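Local coordinates for protein peptidase (Yersinia bercovieri, PDB 5NYW) that is of unknown function but, as an ancestral beta-subunit related to proteasome and HslV Ntn-hydrolases, assembles into a fourteen-chain oligomer and is probably a peptidase, at residues L[40-45]-L[73-78]; L[79-84]-L[124-129]. One frame throughout, in Å; residues are numbered along the deposited sequence.

Contact 1 of 2, residues L[40-45]-L[73-78]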
loop_
_atom_site.group_PDB
_atom_site.type_symbol
_atom_site.label_atom_id
_atom_site.label_comp_id
_atom_site.label_asym_id
_atom_site.label_seq_id
_atom_site.Cartn_x
_atom_site.Cartn_y
_atom_site.Cartn_z
ATOM N N GLY L 40 23.823 -42.051 -22.200
ATOM C CA GLY L 40 25.034 -42.239 -21.426
ATOM C C GLY L 40 25.238 -41.225 -20.320
ATOM O O GLY L 40 26.190 -41.326 -19.543
ATOM N N GLU L 41 24.345 -40.248 -20.229
ATOM C CA GLU L 41 24.533 -39.164 -19.274
ATOM C C GLU L 41 23.339 -38.801 -18.403
ATOM O O GLU L 41 23.494 -38.517 -17.217
ATOM C CB GLU L 41 24.983 -37.912 -20.019
ATOM C CG GLU L 41 25.494 -36.822 -19.098
ATOM C CD GLU L 41 24.406 -35.837 -18.708
ATOM O OE1 GLU L 41 23.490 -35.629 -19.529
ATOM O OE2 GLU L 41 24.474 -35.262 -17.599
ATOM N N ARG L 42 22.148 -38.800 -18.989
ATOM C CA ARG L 42 20.977 -38.333 -18.259
ATOM C C ARG L 42 19.653 -38.849 -18.790
ATOM O O ARG L 42 19.473 -38.991 -19.994
ATOM C CB ARG L 42 21.037 -36.805 -18.298
ATOM C CG ARG L 42 19.800 -35.983 -18.134
ATOM C CD ARG L 42 20.140 -34.543 -18.590
ATOM N NE ARG L 42 21.452 -34.169 -18.058
ATOM C CZ ARG L 42 21.700 -33.111 -17.286
ATOM N NH1 ARG L 42 20.742 -32.248 -16.974
ATOM N NH2 ARG L 42 22.924 -32.910 -16.832
ATOM N N THR L 43 18.739 -39.151 -17.866
ATOM C CA THR L 43 17.368 -39.543 -18.190
ATOM C C THR L 43 16.356 -38.954 -17.204
ATOM O O THR L 43 16.347 -39.295 -16.026
ATOM C CB THR L 43 17.218 -41.075 -18.237
ATOM O OG1 THR L 43 18.048 -41.590 -19.285
ATOM C CG2 THR L 43 15.775 -41.463 -18.537
ATOM N N LEU L 44 15.523 -38.048 -17.689
ATOM C CA LEU L 44 14.519 -37.392 -16.861
ATOM C C LEU L 44 13.107 -37.652 -17.391
ATOM O O LEU L 44 12.855 -37.525 -18.597
ATOM C CB LEU L 44 14.784 -35.897 -16.799
ATOM C CG LEU L 44 15.772 -35.366 -15.764
ATOM C CD1 LEU L 44 17.169 -35.930 -15.934
ATOM C CD2 LEU L 44 15.793 -33.844 -15.851
ATOM N N VAL L 45 12.207 -38.028 -16.485
ATOM C CA VAL L 45 10.805 -38.308 -16.800
ATOM C C VAL L 45 9.869 -37.319 -16.121
ATOM O O VAL L 45 9.961 -37.092 -14.907
ATOM C CB VAL L 45 10.401 -39.737 -16.368
ATOM C CG1 VAL L 45 8.924 -39.993 -16.652
ATOM C CG2 VAL L 45 11.260 -40.761 -17.077
ATOM N N ASN L 73 18.522 -24.982 -18.629
ATOM C CA ASN L 73 17.477 -25.896 -19.084
ATOM C C ASN L 73 17.706 -27.290 -18.531
ATOM O O ASN L 73 18.722 -27.543 -17.891
ATOM C CB ASN L 73 17.404 -25.946 -20.619
ATOM C CG ASN L 73 18.683 -26.466 -21.259
ATOM O OD1 ASN L 73 19.191 -27.524 -20.890
ATOM N ND2 ASN L 73 19.209 -25.719 -22.222
ATOM N N LEU L 74 16.786 -28.205 -18.819
ATOM C CA LEU L 74 16.835 -29.547 -18.237
ATOM C C LEU L 74 18.032 -30.365 -18.723
ATOM O O LEU L 74 18.330 -31.412 -18.162
ATOM C CB LEU L 74 15.530 -30.295 -18.539
ATOM C CG LEU L 74 14.307 -29.847 -17.724
ATOM C CD1 LEU L 74 13.043 -30.594 -18.120
ATOM C CD2 LEU L 74 14.577 -30.075 -16.240
ATOM N N MET L 75 18.735 -29.878 -19.740
ATOM C CA MET L 75 19.900 -30.591 -20.251
ATOM C C MET L 75 21.206 -30.147 -19.599
ATOM O O MET L 75 22.210 -30.862 -19.669
ATOM C CB MET L 75 19.981 -30.439 -21.764
ATOM C CG MET L 75 18.753 -31.035 -22.410
ATOM S SD MET L 75 18.501 -32.773 -21.992
ATOM C CE MET L 75 19.736 -33.551 -23.018
ATOM N N ASN L 76 21.205 -28.952 -19.011
ATOM C CA ASN L 76 22.406 -28.438 -18.354
ATOM C C ASN L 76 22.295 -28.213 -16.828
ATOM O O ASN L 76 23.219 -27.672 -16.229
ATOM C CB ASN L 76 22.866 -27.146 -19.041
ATOM C CG ASN L 76 21.827 -26.042 -18.991
ATOM O OD1 ASN L 76 21.089 -25.896 -18.011
ATOM N ND2 ASN L 76 21.768 -25.244 -20.062
ATOM N N VAL L 77 21.181 -28.595 -16.200
ATOM C CA VAL L 77 21.121 -28.550 -14.734
ATOM C C VAL L 77 22.048 -29.659 -14.218
ATOM O O VAL L 77 22.134 -30.744 -14.809
ATOM C CB VAL L 77 19.684 -28.743 -14.143
ATOM C CG1 VAL L 77 18.807 -27.530 -14.446
ATOM C CG2 VAL L 77 19.025 -30.015 -14.657
ATOM N N ALA L 78 22.776 -29.365 -13.147
ATOM C CA ALA L 78 23.789 -30.289 -12.629
ATOM C C ALA L 78 23.195 -31.465 -11.845
ATOM O O ALA L 78 23.775 -32.552 -11.829
ATOM C CB ALA L 78 24.798 -29.536 -11.772
#
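R42, at the start of strand 42-50, reaches from a sheet of the Ntn-hydrolase fold into the 73-78 loop, and shows how one guanidinium can bind several carbonyl oxygens, here those of L74 and V77, in a stretch without regular structure. The loop opens with an Asx turn at N73, whose OD1 accepts from the backbone N of M75; N73 N in turn bonds to N76 OD1 at 2.8 Å, closing the start of the loop on itself. L74 contributes twice: its O takes a hydrogen bond from R42 NH1 at 2.8 Å, the donor standing 39° out of the carbonyl plane, while L74 CD2 meets L44 CD2 at 4.0 Å in an apolar contact. M75 O lies over the guanidinium centre, 3.3 Å from R42 CZ; this is a contact with the flat side of the group, not a hydrogen bond. M75 SD lies more loosely beside R42 CD, at 4.2 Å. The arginine gets there with CG anti to the backbone N (chi1 156°) and a bend at chi3. Along the edge formed by NE and NH2, the carboxylate of E41 is held side-on, a salt bridge within the classic beta bulge that E41 and R42 form opposite Q38. With that edge engaged, rotation of the guanidinium is restrained. NH1 and NH2 of R42, each of which has another partner too, converge end-on on V77 O, at 3.0 and 3.1 Å.

Contact 2 of 2, residues L[79-84]-L[124-129]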
loop_
_atom_site.group_PDB
_atom_site.type_symbol
_atom_site.label_atom_id
_atom_site.label_comp_id
_atom_site.label_asym_id
_atom_site.label_seq_id
_atom_site.Cartn_x
_atom_site.Cartn_y
_atom_site.Cartn_z
ATOM N N SER L 79 22.055 -31.244 -11.190
ATOM C CA SER L 79 21.400 -32.284 -10.387
ATOM C C SER L 79 19.880 -32.306 -10.584
ATOM O O SER L 79 19.290 -31.377 -11.134
ATOM C CB SER L 79 21.715 -32.093 -8.903
ATOM O OG SER L 79 21.125 -30.906 -8.403
ATOM N N MET L 80 19.258 -33.386 -10.132
ATOM C CA MET L 80 17.817 -33.536 -10.196
ATOM C C MET L 80 17.132 -32.472 -9.341
ATOM O O MET L 80 16.022 -32.031 -9.650
ATOM C CB MET L 80 17.417 -34.933 -9.719
ATOM C CG MET L 80 16.040 -35.400 -10.154
ATOM S SD MET L 80 16.005 -35.603 -11.928
ATOM C CE MET L 80 17.334 -36.778 -12.065
ATOM N N TYR L 81 17.809 -32.046 -8.279
ATOM C CA TYR L 81 17.278 -31.005 -7.412
ATOM C C TYR L 81 17.106 -29.696 -8.179
ATOM O O TYR L 81 16.110 -28.986 -7.986
ATOM C CB TYR L 81 18.187 -30.784 -6.188
ATOM C CG TYR L 81 17.614 -29.750 -5.261
ATOM C CD1 TYR L 81 17.917 -28.400 -5.427
ATOM C CD2 TYR L 81 16.729 -30.113 -4.245
ATOM C CE1 TYR L 81 17.368 -27.435 -4.607
ATOM C CE2 TYR L 81 16.177 -29.155 -3.405
ATOM C CZ TYR L 81 16.507 -27.808 -3.601
ATOM O OH TYR L 81 15.979 -26.818 -2.800
ATOM N N GLU L 82 18.086 -29.376 -9.029
ATOM C CA GLU L 82 18.043 -28.171 -9.860
ATOM C C GLU L 82 16.991 -28.322 -10.938
ATOM O O GLU L 82 16.303 -27.377 -11.293
ATOM C CB GLU L 82 19.406 -27.900 -10.507
ATOM C CG GLU L 82 20.541 -27.650 -9.521
ATOM C CD GLU L 82 21.841 -27.304 -10.218
ATOM O OE1 GLU L 82 21.852 -27.281 -11.469
ATOM O OE2 GLU L 82 22.858 -27.079 -9.522
ATOM N N ALA L 83 16.841 -29.542 -11.432
ATOM C CA ALA L 83 15.801 -29.831 -12.397
ATOM C C ALA L 83 14.432 -29.538 -11.766
ATOM O O ALA L 83 13.556 -28.964 -12.407
ATOM C CB ALA L 83 15.897 -31.256 -12.854
ATOM N N ALA L 84 14.260 -29.928 -10.507
ATOM C CA ALA L 84 13.017 -29.668 -9.771
ATOM C C ALA L 84 12.734 -28.187 -9.553
ATOM O O ALA L 84 11.591 -27.763 -9.714
ATOM C CB ALA L 84 13.033 -30.395 -8.418
ATOM N N GLY L 124 22.562 -40.676 -7.691
ATOM C CA GLY L 124 21.654 -41.807 -7.715
ATOM C C GLY L 124 20.287 -41.404 -8.238
ATOM O O GLY L 124 20.104 -40.332 -8.801
ATOM N N LEU L 125 19.321 -42.287 -8.081
ATOM C CA LEU L 125 17.967 -42.006 -8.517
ATOM C C LEU L 125 17.325 -40.946 -7.673
ATOM O O LEU L 125 17.467 -40.966 -6.458
ATOM C CB LEU L 125 17.122 -43.253 -8.435
ATOM C CG LEU L 125 17.773 -44.464 -9.048
ATOM C CD1 LEU L 125 16.907 -45.607 -8.636
ATOM C CD2 LEU L 125 17.852 -44.308 -10.552
ATOM N N ARG L 126 16.609 -40.023 -8.306
ATOM C CA ARG L 126 15.831 -39.052 -7.543
ATOM C C ARG L 126 14.436 -38.903 -8.147
ATOM O O ARG L 126 14.257 -39.001 -9.359
ATOM C CB ARG L 126 16.553 -37.705 -7.482
ATOM C CG ARG L 126 17.921 -37.816 -6.858
ATOM C CD ARG L 126 18.614 -36.478 -6.656
ATOM N NE ARG L 126 18.101 -35.749 -5.500
ATOM C CZ ARG L 126 18.642 -34.626 -5.041
ATOM N NH1 ARG L 126 19.722 -34.127 -5.635
ATOM N NH2 ARG L 126 18.126 -34.016 -3.976
ATOM N N LEU L 127 13.449 -38.699 -7.282
ATOM C CA LEU L 127 12.044 -38.581 -7.680
ATOM C C LEU L 127 11.367 -37.445 -6.917
ATOM O O LEU L 127 11.470 -37.396 -5.698
ATOM C CB LEU L 127 11.304 -39.894 -7.421
ATOM C CG LEU L 127 9.780 -39.894 -7.586
ATOM C CD1 LEU L 127 9.394 -39.579 -9.011
ATOM C CD2 LEU L 127 9.154 -41.214 -7.111
ATOM N N PHE L 128 10.694 -36.534 -7.627
ATOM C CA PHE L 128 10.024 -35.378 -7.004
ATOM C C PHE L 128 8.546 -35.277 -7.356
ATOM O O PHE L 128 8.101 -35.729 -8.424
ATOM C CB PHE L 128 10.665 -34.021 -7.400
ATOM C CG PHE L 128 12.099 -33.836 -6.937
ATOM C CD1 PHE L 128 13.150 -34.504 -7.557
ATOM C CD2 PHE L 128 12.377 -33.054 -5.828
ATOM C CE1 PHE L 128 14.456 -34.338 -7.124
ATOM C CE2 PHE L 128 13.669 -32.905 -5.378
ATOM C CZ PHE L 128 14.715 -33.547 -6.027
ATOM N N HIS L 129 7.789 -34.680 -6.441
ATOM C CA HIS L 129 6.421 -34.262 -6.714
ATOM C C HIS L 129 6.365 -32.735 -6.694
ATOM O O HIS L 129 6.546 -32.140 -5.640
ATOM C CB HIS L 129 5.446 -34.891 -5.685
ATOM C CG HIS L 129 4.033 -34.393 -5.779
ATOM N ND1 HIS L 129 3.016 -34.900 -4.992
ATOM C CD2 HIS L 129 3.462 -33.422 -6.530
ATOM C CE1 HIS L 129 1.888 -34.280 -5.271
ATOM N NE2 HIS L 129 2.133 -33.369 -6.199
#
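M80, in the first turn of helix 80-98, packs against R126 and F128 of strand 126-130, an example of helix-on-sheet layering in the alpha-beta-beta-alpha sandwich of Ntn-hydrolases. The short segments run nearly parallel, their axes 18° apart and 9.1 Å at closest approach. The tight part surrounds the F128 ring. A84 CB sits over one face, 3.9 Å from the F128 ring centroid, in a CH-pi contact, whereas M80 CG comes in at the edge, 3.6 Å from F128 CE1. With its CG anti to the backbone N (chi1 -160°), M80 also brings that same atom within 3.6 Å of R126 CB, so one methylene touches both ring and arginine stem. F136 of the neighbouring strand adds a further ring beside both F128 and Y81.

The looser side is at the guanidinium end of the partly exposed R126, beside Y81 and S79. R126 bends at chi3 and crosses beside Y81, its NH1 3.7 Å from Y81 CB, with the guanidinium and phenol planes 28° apart; the backbone N of Y81 lies over one guanidinium face, toward its rim. R126 NE forms a salt bridge with E138, and Y81 OH hydrogen-bonds to S57 and R97 of a second subunit. Helix and strand thus meet through van der Waals contact, largely apolar, with no hydrogen bond between the segments, while the polar ends of R126 and Y81 are committed to the adjoining strand and to assembly.

Contact 1 and contact 2 come in series along the chain: strand 42-50 is met by the loop 73-78, which runs directly into helix 80-98, and the start of that helix then meets strand 126-130. Their centres are 10 Å apart. Both strands belong to one antiparallel five-stranded sheet, with strand 112-120 between them, so the loop and the helix start cover neighbouring parts of the same sheet face. The contacts also touch directly, through L74 and V77 on A83 and through L44 on M80. The two contacts thus lie at the start of helix 80-98, where Y81 of the helix also hydrogen-bonds to a second subunit of the fourteen-chain assembly.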